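Local coordinates for Lmo1076 protein (Listeria monocytogenes serovar 1/2a, PDB 5JQC) that probably acts as a secreted cell-wall amidase (autolysin), of which this piece comprises three GW domains of the SH3-like type, at residues A[15-20]-A[39-44]; A[30-35]-A[87-92]; A[106-111]-A[176-181]; A[184-189]-A[231-236]. All coordinates share one frame; numbering follows the deposited sequence.

Overall arrangement
The four contacts are spread along an elongated chain of three successive GW domains. Contacts 1 and 2 share the first, their centres about 15 Å apart. Trp88, the tryptophan of a Gly-Trp dipeptide, links them, its CZ3 packing 3.4 Å from CG1 of Ile41. Contact 3 closes the edge of the second domain's sheet, its centre about 45 Å from that of contact 2. Contact 4 opens the sheet of the third domain, about 21 Å from contact 3 between centres; the two touch where Lys181 O lies 3.4 Å from Thr236 CG2. Contacts 1 and 4 are about 69 Å apart between centres. Glycerols beside contacts 2, 3 and 4, and a sulfate at contact 1, probably come from the crystallisation liquor.

Contact 1. Residues A[15-20]-A[39-44]; sequences DTIKQQ and SGIYNT. With SO4 (sulfate ion), chain F.
Asp15 grips Asn43 through both backbone and side chain, tying the lead-in to strand 19-29 of a GW domain, an SH3-like fold, to the type II beta turn from Ile41 to Thr44. Asp15 N donates to Asn43 O at 2.8 Å, with an almost straight N-H approach of 168°. Asn43 ND2 returns a bond to Asp15 OD2, also 2.8 Å long. The carboxylate and amide planes stand 83° apart, and the nitrogen reaches OD2 from above the carboxylate plane. Asparagine suits this third turn position, where phi is positive (61°), a region it tolerates better than most residues. OD2 also accepts from water 1, which spans to Tyr42 O, and forms a salt bridge with Arg73 NE, which would offset much of its negative charge. A second water donates to the carbonyl oxygens of both Asp15 and Thr44.

Within the turn, Thr44 OG1 donates to Ile41 O at 2.6 Å, in the carbonyl plane, reinforcing a weak backbone bond between the same residues. This OG1 sits between its own backbone N and carbonyl carbon, which aims it at Ile41 O and leaves CG2 facing Ile17 CG1; at 3.5 Å this is tight packing. Ile17 points toward the turn, and its CG2 and CD1 both meet Ile41 CD1, the latter at 3.7 Å. The branched side chains fill this apolar layer, and Ile41 continues it onto Trp88. The extended chain of Lys18, which does not touch 39-44, carries NZ to O3 of a sulfate ion, probably from the crystallisation liquor, at 2.9 Å.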
loop_
_atom_site.group_PDB
_atom_site.type_symbol
_atom_site.label_atom_id
_atom_site.label_comp_id
_atom_site.label_asym_id
_atom_site.label_seq_id
_atom_site.Cartn_x
_atom_site.Cartn_y
_atom_site.Cartn_z
ATOM N N ASP A 15 -2.753 -31.966 32.970
ATOM C CA ASP A 15 -3.527 -30.732 33.005
ATOM C C ASP A 15 -4.640 -30.734 31.961
ATOM O O ASP A 15 -4.443 -31.158 30.823
ATOM C CB ASP A 15 -2.615 -29.531 32.743
ATOM C CG ASP A 15 -1.461 -29.450 33.726
ATOM O OD1 ASP A 15 -1.698 -29.431 34.964
ATOM O OD2 ASP A 15 -0.308 -29.409 33.246
ATOM N N THR A 16 -5.802 -30.211 32.356
ATOM C CA THR A 16 -6.929 -30.059 31.451
ATOM C C THR A 16 -6.667 -28.977 30.414
ATOM O O THR A 16 -6.134 -27.908 30.735
ATOM C CB THR A 16 -8.189 -29.692 32.223
ATOM O OG1 THR A 16 -8.432 -30.683 33.219
ATOM C CG2 THR A 16 -9.402 -29.616 31.264
ATOM N N ILE A 17 -7.060 -29.258 29.170
ATOM C CA ILE A 17 -7.084 -28.254 28.105
ATOM C C ILE A 17 -8.341 -27.407 28.299
ATOM O O ILE A 17 -9.462 -27.892 28.135
ATOM C CB ILE A 17 -7.053 -28.901 26.714
ATOM C CG1 ILE A 17 -5.827 -29.808 26.576
ATOM C CG2 ILE A 17 -7.004 -27.827 25.613
ATOM C CD1 ILE A 17 -5.724 -30.504 25.262
ATOM N N LYS A 18 -8.154 -26.134 28.654
ATOM C CA LYS A 18 -9.287 -25.288 29.023
ATOM C C LYS A 18 -9.901 -24.581 27.819
ATOM O O LYS A 18 -11.085 -24.221 27.853
ATOM C CB LYS A 18 -8.835 -24.248 30.045
ATOM C CG LYS A 18 -8.223 -24.848 31.324
ATOM C CD LYS A 18 -7.666 -23.737 32.238
ATOM C CE LYS A 18 -7.393 -24.270 33.634
ATOM N NZ LYS A 18 -6.974 -23.215 34.593
ATOM N N GLN A 19 -9.085 -24.299 26.797
ATOM C CA GLN A 19 -9.494 -23.585 25.591
ATOM C C GLN A 19 -8.620 -24.027 24.432
ATOM O O GLN A 19 -7.430 -24.296 24.593
ATOM C CB GLN A 19 -9.365 -22.059 25.702
ATOM C CG GLN A 19 -10.047 -21.440 26.915
ATOM C CD GLN A 19 -9.890 -19.943 26.914
ATOM O OE1 GLN A 19 -9.363 -19.368 25.954
ATOM N NE2 GLN A 19 -10.342 -19.296 27.984
ATOM N N GLN A 20 -9.221 -24.085 23.253
ATOM C CA GLN A 20 -8.433 -24.391 22.068
ATOM C C GLN A 20 -9.036 -23.665 20.877
ATOM O O GLN A 20 -10.257 -23.520 20.799
ATOM C CB GLN A 20 -8.401 -25.898 21.827
ATOM C CG GLN A 20 -7.380 -26.353 20.807
ATOM C CD GLN A 20 -7.283 -27.857 20.826
ATOM O OE1 GLN A 20 -7.990 -28.510 21.599
ATOM N NE2 GLN A 20 -6.410 -28.422 19.992
ATOM N N SER A 39 4.351 -33.302 21.188
ATOM C CA SER A 39 3.346 -33.793 20.258
ATOM C C SER A 39 2.002 -33.115 20.481
ATOM O O SER A 39 1.179 -33.055 19.562
ATOM C CB SER A 39 3.202 -35.310 20.394
ATOM O OG SER A 39 2.638 -35.674 21.644
ATOM N N GLY A 40 1.755 -32.615 21.689
ATOM C CA GLY A 40 0.496 -31.972 21.997
ATOM C C GLY A 40 0.704 -30.843 22.976
ATOM O O GLY A 40 1.836 -30.576 23.382
ATOM N N ILE A 41 -0.379 -30.158 23.338
ATOM C CA ILE A 41 -0.312 -29.163 24.393
ATOM C C ILE A 41 0.337 -29.798 25.611
ATOM O O ILE A 41 -0.068 -30.881 26.051
ATOM C CB ILE A 41 -1.718 -28.644 24.719
ATOM C CG1 ILE A 41 -2.347 -27.992 23.487
ATOM C CG2 ILE A 41 -1.680 -27.655 25.868
ATOM C CD1 ILE A 41 -3.855 -27.849 23.587
ATOM N N TYR A 42 1.341 -29.121 26.168
ATOM C CA TYR A 42 2.193 -29.724 27.185
ATOM C C TYR A 42 1.396 -30.317 28.346
ATOM O O TYR A 42 0.446 -29.712 28.859
ATOM C CB TYR A 42 3.173 -28.690 27.703
ATOM C CG TYR A 42 4.002 -29.157 28.874
ATOM C CD1 TYR A 42 4.936 -30.173 28.722
ATOM C CD2 TYR A 42 3.868 -28.562 30.126
ATOM C CE1 TYR A 42 5.715 -30.595 29.787
ATOM C CE2 TYR A 42 4.643 -28.973 31.206
ATOM C CZ TYR A 42 5.567 -29.991 31.028
ATOM O OH TYR A 42 6.336 -30.409 32.094
ATOM N N ASN A 43 1.785 -31.536 28.732
ATOM C CA ASN A 43 1.322 -32.196 29.956
ATOM C C ASN A 43 -0.195 -32.403 29.972
ATOM O O ASN A 43 -0.846 -32.324 31.021
ATOM C CB ASN A 43 1.779 -31.439 31.205
ATOM C CG ASN A 43 1.647 -32.284 32.458
ATOM O OD1 ASN A 43 1.851 -33.495 32.403
ATOM N ND2 ASN A 43 1.260 -31.667 33.577
ATOM N N THR A 44 -0.763 -32.684 28.801
ATOM C CA THR A 44 -2.167 -33.042 28.681
ATOM C C THR A 44 -2.375 -34.538 28.476
ATOM O O THR A 44 -3.503 -35.022 28.639
ATOM C CB THR A 44 -2.807 -32.262 27.526
ATOM O OG1 THR A 44 -2.065 -32.511 26.326
ATOM C CG2 THR A 44 -2.748 -30.772 27.822
HETATM S S SO4 F . -10.651 -21.170 34.818
HETATM O O1 SO4 F . -11.045 -20.120 33.876
HETATM O O2 SO4 F . -11.263 -22.450 34.484
HETATM O O3 SO4 F . -9.198 -21.354 34.764
HETATM O O4 SO4 F . -11.132 -20.770 36.142
HETATM O O HOH W 1 0.034 -27.710 30.901
HETATM O O HOH W 2 -5.598 -33.407 29.504
#

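Contact 2. Residues A[30-35]-A[87-92]; sequences VKADGH and GWMDKR
His35 lies across Asp90, its ring carbon CD2 3.5 Å from Asp90 CB, while its own CB rests on the selenium of Met89. With CG beside the backbone N (chi1 -66°), the imidazole reaches past the selenomethionine to the carboxylate, whose plane is turned 66° from the ring. Met89 has CG anti to its backbone N and bends at chi3; its SE lies 4.0 Å from His35 CB and 4.1 Å from Ala32 CB. The long flexible chain of methionine, here selenomethionine, can bend to meet both Ala32 and His35 of the type I turn.

Arg92 holds Asp90 side-on, NH2 to OD2 at 2.6 Å and NE to OD1 at 3.3 Å, both oxygens near the guanidinium plane. OD1 also accepts from Arg92 N (3.2 Å), closing an Asx turn, so three bonds fix the carboxylate beside the histidine. His35 NE2 lies over one guanidinium face, 4.2 Å from Arg92 NH2. Arg92 would tend to disfavour a charged His35, and Asp90, already paired with Arg92, could probably offset this only in part.

The contact joins the loop between strands 19-29 and 36-37 to the end of strand 84-90, which carries the Gly87-Trp88 dipeptide. Met89 reaches Val29 of strand 19-29, Phe79 of strand 74-81 and Phe94 of strand 94-96.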
loop_
_atom_site.group_PDB
_atom_site.type_symbol
_atom_site.label_atom_id
_atom_site.label_comp_id
_atom_site.label_asym_id
_atom_site.label_seq_id
_atom_site.Cartn_x
_atom_site.Cartn_y
_atom_site.Cartn_z
ATOM N N VAL A 30 11.872 -17.024 18.741
ATOM C CA VAL A 30 12.908 -16.160 19.300
ATOM C C VAL A 30 13.294 -16.677 20.681
ATOM O O VAL A 30 12.423 -16.842 21.546
ATOM C CB VAL A 30 12.442 -14.699 19.392
ATOM C CG1 VAL A 30 13.511 -13.845 20.074
ATOM C CG2 VAL A 30 12.112 -14.166 18.013
ATOM N N LYS A 31 14.593 -16.919 20.890
ATOM C CA LYS A 31 15.162 -17.263 22.196
ATOM C C LYS A 31 14.356 -18.369 22.868
ATOM O O LYS A 31 13.879 -18.234 23.996
ATOM C CB LYS A 31 15.251 -16.030 23.097
ATOM N N ALA A 32 14.200 -19.473 22.135
ATOM C CA ALA A 32 13.366 -20.589 22.557
ATOM C C ALA A 32 14.189 -21.795 22.995
ATOM O O ALA A 32 13.732 -22.934 22.900
ATOM C CB ALA A 32 12.405 -20.991 21.442
ATOM N N ASP A 33 15.406 -21.556 23.481
ATOM C CA ASP A 33 16.240 -22.657 23.944
ATOM C C ASP A 33 15.682 -23.282 25.216
ATOM O O ASP A 33 15.805 -24.495 25.413
ATOM C CB ASP A 33 17.667 -22.162 24.171
ATOM C CG ASP A 33 18.099 -21.142 23.131
ATOM O OD1 ASP A 33 18.020 -19.927 23.419
ATOM O OD2 ASP A 33 18.504 -21.556 22.023
ATOM N N GLY A 34 15.059 -22.479 26.074
ATOM C CA GLY A 34 14.526 -22.978 27.325
ATOM C C GLY A 34 13.102 -23.496 27.253
ATOM O O GLY A 34 12.423 -23.576 28.280
ATOM N N HIS A 35 12.628 -23.857 26.062
ATOM C CA HIS A 35 11.283 -24.388 25.891
ATOM C C HIS A 35 11.326 -25.700 25.125
ATOM O O HIS A 35 12.247 -25.953 24.343
ATOM C CB HIS A 35 10.377 -23.430 25.135
ATOM C CG HIS A 35 10.089 -22.164 25.866
ATOM N ND1 HIS A 35 10.679 -20.964 25.528
ATOM C CD2 HIS A 35 9.260 -21.901 26.903
ATOM C CE1 HIS A 35 10.227 -20.015 26.327
ATOM N NE2 HIS A 35 9.368 -20.557 27.173
ATOM N N GLY A 87 5.114 -29.361 15.983
ATOM C CA GLY A 87 4.506 -29.749 17.247
ATOM C C GLY A 87 3.913 -28.530 17.936
ATOM O O GLY A 87 3.487 -27.577 17.280
ATOM N N TRP A 88 3.909 -28.586 19.265
ATOM C CA TRP A 88 3.400 -27.512 20.106
ATOM C C TRP A 88 4.508 -26.961 20.982
ATOM O O TRP A 88 5.338 -27.715 21.493
ATOM C CB TRP A 88 2.283 -27.990 21.006
ATOM C CG TRP A 88 1.151 -28.513 20.275
ATOM C CD1 TRP A 88 1.109 -29.655 19.536
ATOM C CD2 TRP A 88 -0.150 -27.935 20.206
ATOM N NE1 TRP A 88 -0.144 -29.823 19.007
ATOM C CE2 TRP A 88 -0.938 -28.781 19.407
ATOM C CE3 TRP A 88 -0.726 -26.780 20.745
ATOM C CZ2 TRP A 88 -2.278 -28.509 19.129
ATOM C CZ3 TRP A 88 -2.057 -26.513 20.473
ATOM C CH2 TRP A 88 -2.820 -27.377 19.675
HETATM N N MSE A 89 4.485 -25.651 21.186
HETATM C CA MSE A 89 5.453 -24.992 22.053
HETATM C C MSE A 89 4.812 -23.789 22.743
HETATM O O MSE A 89 3.857 -23.195 22.219
HETATM C CB MSE A 89 6.690 -24.582 21.243
HETATM C CG MSE A 89 7.759 -23.845 22.042
HETATM SE SE MSE A 89 9.561 -23.934 21.276
HETATM C CE MSE A 89 9.233 -23.210 19.478
ATOM N N ASP A 90 5.312 -23.489 23.943
ATOM C CA ASP A 90 4.904 -22.313 24.699
ATOM C C ASP A 90 4.813 -21.105 23.779
ATOM O O ASP A 90 5.773 -20.767 23.081
ATOM C CB ASP A 90 5.927 -22.053 25.819
ATOM C CG ASP A 90 5.368 -21.235 26.977
ATOM O OD1 ASP A 90 4.576 -20.290 26.774
ATOM O OD2 ASP A 90 5.739 -21.548 28.125
ATOM N N LYS A 91 3.650 -20.449 23.795
ATOM C CA LYS A 91 3.439 -19.262 22.969
ATOM C C LYS A 91 4.509 -18.201 23.202
ATOM O O LYS A 91 4.834 -17.435 22.285
ATOM C CB LYS A 91 2.048 -18.691 23.246
ATOM C CG LYS A 91 1.696 -17.473 22.430
ATOM C CD LYS A 91 0.249 -17.134 22.651
ATOM C CE LYS A 91 -0.203 -16.064 21.699
ATOM N NZ LYS A 91 -1.655 -15.803 21.886
ATOM N N ARG A 92 5.079 -18.149 24.409
ATOM C CA ARG A 92 6.102 -17.156 24.728
ATOM C C ARG A 92 7.377 -17.362 23.921
ATOM O O ARG A 92 8.161 -16.423 23.761
ATOM C CB ARG A 92 6.428 -17.188 26.226
ATOM C CG ARG A 92 5.357 -16.587 27.143
ATOM C CD ARG A 92 5.737 -16.776 28.621
ATOM N NE ARG A 92 5.850 -18.200 28.930
ATOM C CZ ARG A 92 6.480 -18.713 29.991
ATOM N NH1 ARG A 92 7.094 -17.927 30.886
ATOM N NH2 ARG A 92 6.509 -20.034 30.143
#

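Contact 3. Residues A[106-111]-A[176-181]; sequences LNLTGK and FHVYDK
A short antiparallel pairing of strand 176-178 with strand 103-112 closes one edge of the sheet in this SH3-like GW domain. Lys111 and His177 form its hydrogen-bonded pair: His177 N donates to Lys111 O at 2.7 Å, almost straight at 178°, and Lys111 N answers to His177 O at 2.8 Å. Next along, Gly110 faces Val178 as a non-hydrogen-bonded pair. A CB on Gly110 would run into His177 O and Val178 CA, so only glycine allows the strands to come this close, with Gly110 CA 3.9 Å from Val178 CA. The Tyr179 ring lies near the same glycine CA, its CD2 at 3.4 Å.

Tyr179 N donates to Thr109 O, and Thr109 OG1 meets the edge of the ring in its plane. The phenol passes beside Lys111 CB, and its hydroxyl is hydrogen-bonded to Asp144, a polar end for a buried aromatic. Lys111 bends at chi3, its amine bonding Ser211 across in the next domain. Val178 CG1 packs on Leu108 CB at 4.0 Å.

Lys181 has a long chain that bends at chi4 (-67°), bringing NZ within 2.9 Å of Asn107 O, close to the axis of that carbonyl.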
loop_
_atom_site.group_PDB
_atom_site.type_symbol
_atom_site.label_atom_id
_atom_site.label_comp_id
_atom_site.label_asym_id
_atom_site.label_seq_id
_atom_site.Cartn_x
_atom_site.Cartn_y
_atom_site.Cartn_z
ATOM N N LEU A 106 -5.379 -1.655 -6.189
ATOM C CA LEU A 106 -5.587 -0.291 -6.647
ATOM C C LEU A 106 -5.194 -0.183 -8.106
ATOM O O LEU A 106 -4.470 -1.029 -8.639
ATOM C CB LEU A 106 -4.754 0.711 -5.835
ATOM C CG LEU A 106 -5.105 0.862 -4.362
ATOM C CD1 LEU A 106 -4.135 1.825 -3.688
ATOM C CD2 LEU A 106 -6.534 1.349 -4.241
ATOM N N ASN A 107 -5.641 0.910 -8.741
ATOM C CA ASN A 107 -5.222 1.233 -10.104
ATOM C C ASN A 107 -5.064 2.751 -10.224
ATOM O O ASN A 107 -5.855 3.451 -10.855
ATOM C CB ASN A 107 -6.216 0.699 -11.144
ATOM C CG ASN A 107 -5.823 1.072 -12.562
ATOM O OD1 ASN A 107 -4.634 1.103 -12.893
ATOM N ND2 ASN A 107 -6.817 1.381 -13.403
ATOM N N LEU A 108 -4.005 3.283 -9.628
ATOM C CA LEU A 108 -3.764 4.714 -9.619
ATOM C C LEU A 108 -2.441 5.000 -10.300
ATOM O O LEU A 108 -1.601 4.110 -10.465
ATOM C CB LEU A 108 -3.727 5.263 -8.185
ATOM C CG LEU A 108 -4.885 4.789 -7.314
ATOM C CD1 LEU A 108 -4.722 5.272 -5.873
ATOM C CD2 LEU A 108 -6.175 5.290 -7.926
ATOM N N THR A 109 -2.254 6.258 -10.687
ATOM C CA THR A 109 -0.940 6.729 -11.080
ATOM C C THR A 109 -0.637 8.030 -10.361
ATOM O O THR A 109 -1.543 8.771 -9.957
ATOM C CB THR A 109 -0.815 6.929 -12.599
ATOM O OG1 THR A 109 -1.428 8.169 -12.985
ATOM C CG2 THR A 109 -1.482 5.787 -13.342
ATOM N N GLY A 110 0.649 8.305 -10.209
ATOM C CA GLY A 110 1.056 9.532 -9.561
ATOM C C GLY A 110 2.540 9.732 -9.726
ATOM O O GLY A 110 3.224 8.969 -10.416
ATOM N N LYS A 111 3.034 10.784 -9.086
ATOM C CA LYS A 111 4.448 11.130 -9.109
ATOM C C LYS A 111 5.011 10.932 -7.706
ATOM O O LYS A 111 4.384 11.340 -6.723
ATOM C CB LYS A 111 4.652 12.572 -9.577
ATOM C CG LYS A 111 6.095 13.063 -9.473
ATOM C CD LYS A 111 6.340 14.350 -10.256
ATOM C CE LYS A 111 6.100 14.136 -11.750
ATOM N NZ LYS A 111 6.449 15.357 -12.544
ATOM N N PHE A 176 3.688 9.953 -2.431
ATOM C CA PHE A 176 3.152 10.079 -3.779
ATOM C C PHE A 176 2.255 11.300 -3.917
ATOM O O PHE A 176 1.506 11.652 -3.001
ATOM C CB PHE A 176 2.317 8.873 -4.175
ATOM C CG PHE A 176 3.040 7.577 -4.137
ATOM C CD1 PHE A 176 3.303 6.956 -2.931
ATOM C CD2 PHE A 176 3.374 6.927 -5.317
ATOM C CE1 PHE A 176 3.927 5.727 -2.894
ATOM C CE2 PHE A 176 3.997 5.694 -5.293
ATOM C CZ PHE A 176 4.276 5.093 -4.080
ATOM N N HIS A 177 2.297 11.907 -5.104
ATOM C CA HIS A 177 1.275 12.838 -5.572
ATOM C C HIS A 177 0.423 12.073 -6.577
ATOM O O HIS A 177 0.879 11.782 -7.689
ATOM C CB HIS A 177 1.890 14.073 -6.218
ATOM C CG HIS A 177 0.878 15.007 -6.807
ATOM N ND1 HIS A 177 0.383 16.097 -6.122
ATOM C CD2 HIS A 177 0.244 15.000 -8.006
ATOM C CE1 HIS A 177 -0.495 16.732 -6.879
ATOM N NE2 HIS A 177 -0.598 16.087 -8.026
ATOM N N VAL A 178 -0.812 11.758 -6.204
ATOM C CA VAL A 178 -1.660 10.944 -7.069
ATOM C C VAL A 178 -2.376 11.835 -8.075
ATOM O O VAL A 178 -2.982 12.854 -7.705
ATOM C CB VAL A 178 -2.667 10.134 -6.245
ATOM C CG1 VAL A 178 -3.406 9.149 -7.152
ATOM C CG2 VAL A 178 -1.951 9.402 -5.109
ATOM N N TYR A 179 -2.308 11.451 -9.353
ATOM C CA TYR A 179 -3.040 12.161 -10.389
ATOM C C TYR A 179 -4.519 11.823 -10.305
ATOM O O TYR A 179 -4.890 10.682 -10.017
ATOM C CB TYR A 179 -2.507 11.808 -11.779
ATOM C CG TYR A 179 -1.027 12.116 -11.938
ATOM C CD1 TYR A 179 -0.541 13.390 -11.722
ATOM C CD2 TYR A 179 -0.129 11.126 -12.322
ATOM C CE1 TYR A 179 0.791 13.671 -11.878
ATOM C CE2 TYR A 179 1.193 11.388 -12.472
ATOM C CZ TYR A 179 1.660 12.662 -12.253
ATOM O OH TYR A 179 2.998 12.931 -12.421
ATOM N N ASP A 180 -5.355 12.845 -10.531
ATOM C CA ASP A 180 -6.784 12.644 -10.755
ATOM C C ASP A 180 -6.992 11.897 -12.053
ATOM O O ASP A 180 -6.344 12.207 -13.060
ATOM C CB ASP A 180 -7.533 13.972 -10.881
ATOM C CG ASP A 180 -7.366 14.867 -9.685
ATOM O OD1 ASP A 180 -7.402 14.357 -8.541
ATOM O OD2 ASP A 180 -7.231 16.095 -9.914
ATOM N N LYS A 181 -7.935 10.947 -12.049
ATOM C CA LYS A 181 -8.379 10.315 -13.297
ATOM C C LYS A 181 -9.322 11.232 -14.063
ATOM O O LYS A 181 -10.061 12.033 -13.472
ATOM C CB LYS A 181 -9.094 8.989 -13.034
ATOM C CG LYS A 181 -8.225 7.940 -12.375
ATOM C CD LYS A 181 -9.065 6.721 -12.052
ATOM C CE LYS A 181 -8.203 5.543 -11.630
ATOM N NZ LYS A 181 -7.377 5.051 -12.772
HETATM O O HOH W 3 -4.725 8.176 -10.332
#

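Contact 4. Residues A[184-189]-A[231-236]; sequences SQSNVN and IKQAKT
Val188 N donates to Ile231 O at 2.8 Å in a nearly straight bond (176° at the hydrogen), although the donor sits above the carbonyl plane, 52° out of it. Val188 CG2, between its own backbone N and carbonyl carbon, packs on the same carbonyl, 3.6 Å from Ile231 C. Ile231 and Lys232 together face Gln243 of the neighbouring strand, a classic beta bulge. Strands 184-194 and 226-236 begin the antiparallel sheet of the third GW domain, an SH3-like module. Ser186 and Gln233 bond each other both ways through their backbones, each at 3.0 Å, and Lys235 N donates to Ser184 O.

One face carries Ser184, Ser186, Gln233 and Lys235. Here Gln233 CG stands between its backbone N and carbonyl carbon (chi1 79°), and the extended chain brings NE2 to Ser186 OG at 3.2 Å, near the amide plane. The short serine puts its hydroxyl within reach of that N-H.

The other face carries Gln185, Asn187, Lys232 and Ala234. Lys232 CD lies 3.3 Å from Asn187 OD1 and 3.6 Å from Gln185 OE1, its chain bending so that NZ bonds Gln243. Asn187 OD1 itself is hydrogen-bonded to a glycerol, probably from the crystallisation liquor.

Four of the five hydrogen bonds across the contact thus join backbones; flexible polar side chains suit the exposed parts of edge strand 184-194, while Lys232 and small Ala234 meet Trp253.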
loop_
_atom_site.group_PDB
_atom_site.type_symbol
_atom_site.label_atom_id
_atom_site.label_comp_id
_atom_site.label_asym_id
_atom_site.label_seq_id
_atom_site.Cartn_x
_atom_site.Cartn_y
_atom_site.Cartn_z
ATOM N N SER A 184 -14.643 11.467 -17.370
ATOM C CA SER A 184 -15.312 11.423 -18.658
ATOM C C SER A 184 -14.709 12.500 -19.549
ATOM O O SER A 184 -14.076 13.459 -19.080
ATOM C CB SER A 184 -16.829 11.616 -18.518
ATOM O OG SER A 184 -17.099 12.922 -18.019
ATOM N N GLN A 185 -14.902 12.320 -20.851
ATOM C CA GLN A 185 -14.300 13.203 -21.833
ATOM C C GLN A 185 -15.014 12.998 -23.168
ATOM O O GLN A 185 -15.368 11.871 -23.519
ATOM C CB GLN A 185 -12.809 12.908 -21.964
ATOM C CG GLN A 185 -12.082 13.842 -22.847
ATOM C CD GLN A 185 -10.698 13.325 -23.149
ATOM O OE1 GLN A 185 -10.019 13.826 -24.042
ATOM N NE2 GLN A 185 -10.274 12.301 -22.410
ATOM N N SER A 186 -15.215 14.088 -23.903
ATOM C CA SER A 186 -15.965 14.024 -25.143
ATOM C C SER A 186 -15.505 15.150 -26.050
ATOM O O SER A 186 -15.093 16.220 -25.580
ATOM C CB SER A 186 -17.468 14.146 -24.889
ATOM O OG SER A 186 -17.763 15.414 -24.303
ATOM N N ASN A 187 -15.577 14.888 -27.360
ATOM C CA ASN A 187 -15.342 15.917 -28.364
ATOM C C ASN A 187 -16.599 16.758 -28.541
ATOM O O ASN A 187 -17.717 16.244 -28.493
ATOM C CB ASN A 187 -14.928 15.291 -29.701
ATOM C CG ASN A 187 -13.640 14.482 -29.596
ATOM O OD1 ASN A 187 -12.811 14.715 -28.719
ATOM N ND2 ASN A 187 -13.465 13.538 -30.500
ATOM N N VAL A 188 -16.411 18.061 -28.715
ATOM C CA VAL A 188 -17.505 19.007 -28.864
ATOM C C VAL A 188 -17.116 20.024 -29.931
ATOM O O VAL A 188 -16.016 19.984 -30.492
ATOM C CB VAL A 188 -17.858 19.716 -27.539
ATOM C CG1 VAL A 188 -18.287 18.707 -26.470
ATOM C CG2 VAL A 188 -16.679 20.549 -27.062
ATOM N N ASN A 189 -18.029 20.957 -30.202
ATOM C CA ASN A 189 -17.742 22.058 -31.125
ATOM C C ASN A 189 -18.578 23.257 -30.667
ATOM O O ASN A 189 -19.712 23.443 -31.113
ATOM C CB ASN A 189 -18.041 21.672 -32.570
ATOM C CG ASN A 189 -17.352 22.594 -33.576
ATOM O OD1 ASN A 189 -17.277 23.806 -33.369
ATOM N ND2 ASN A 189 -16.843 22.022 -34.666
ATOM N N ILE A 231 -13.164 22.505 -28.362
ATOM C CA ILE A 231 -13.209 21.242 -29.101
ATOM C C ILE A 231 -13.353 20.003 -28.211
ATOM O O ILE A 231 -13.798 18.957 -28.703
ATOM C CB ILE A 231 -11.970 21.079 -30.011
ATOM C CG1 ILE A 231 -10.687 21.006 -29.178
ATOM C CG2 ILE A 231 -11.893 22.216 -31.032
ATOM C CD1 ILE A 231 -9.403 20.916 -29.990
ATOM N N LYS A 232 -12.989 20.079 -26.928
ATOM C CA LYS A 232 -13.135 18.937 -26.031
ATOM C C LYS A 232 -13.559 19.415 -24.656
ATOM O O LYS A 232 -13.226 20.528 -24.243
ATOM C CB LYS A 232 -11.834 18.130 -25.880
ATOM C CG LYS A 232 -11.372 17.407 -27.137
ATOM C CD LYS A 232 -10.606 16.130 -26.792
ATOM C CE LYS A 232 -9.110 16.246 -27.068
ATOM N NZ LYS A 232 -8.849 16.660 -28.477
ATOM N N GLN A 233 -14.271 18.553 -23.938
ATOM C CA GLN A 233 -14.543 18.765 -22.524
ATOM C C GLN A 233 -14.164 17.519 -21.734
ATOM O O GLN A 233 -14.275 16.383 -22.217
ATOM C CB GLN A 233 -16.010 19.112 -22.261
ATOM C CG GLN A 233 -16.932 17.914 -22.283
ATOM C CD GLN A 233 -18.359 18.278 -21.954
ATOM O OE1 GLN A 233 -18.629 19.333 -21.366
ATOM N NE2 GLN A 233 -19.284 17.414 -22.338
ATOM N N ALA A 234 -13.707 17.750 -20.502
ATOM C CA ALA A 234 -13.264 16.686 -19.613
ATOM C C ALA A 234 -13.670 17.026 -18.183
ATOM O O ALA A 234 -13.651 18.194 -17.778
ATOM C CB ALA A 234 -11.744 16.483 -19.703
ATOM N N LYS A 235 -14.060 16.004 -17.422
ATOM C CA LYS A 235 -14.414 16.201 -16.020
ATOM C C LYS A 235 -13.504 15.358 -15.138
ATOM O O LYS A 235 -13.353 14.153 -15.368
ATOM C CB LYS A 235 -15.889 15.852 -15.764
ATOM C CG LYS A 235 -16.375 16.196 -14.355
ATOM C CD LYS A 235 -17.897 16.085 -14.222
ATOM C CE LYS A 235 -18.471 14.769 -14.825
ATOM N NZ LYS A 235 -18.356 13.548 -13.949
ATOM N N THR A 236 -12.872 16.004 -14.152
ATOM C CA THR A 236 -12.232 15.321 -13.026
ATOM C C THR A 236 -12.938 15.706 -11.731
ATOM O O THR A 236 -13.767 16.626 -11.686
ATOM C CB THR A 236 -10.746 15.663 -12.889
ATOM O OG1 THR A 236 -10.611 17.049 -12.541
ATOM C CG2 THR A 236 -9.984 15.372 -14.147
#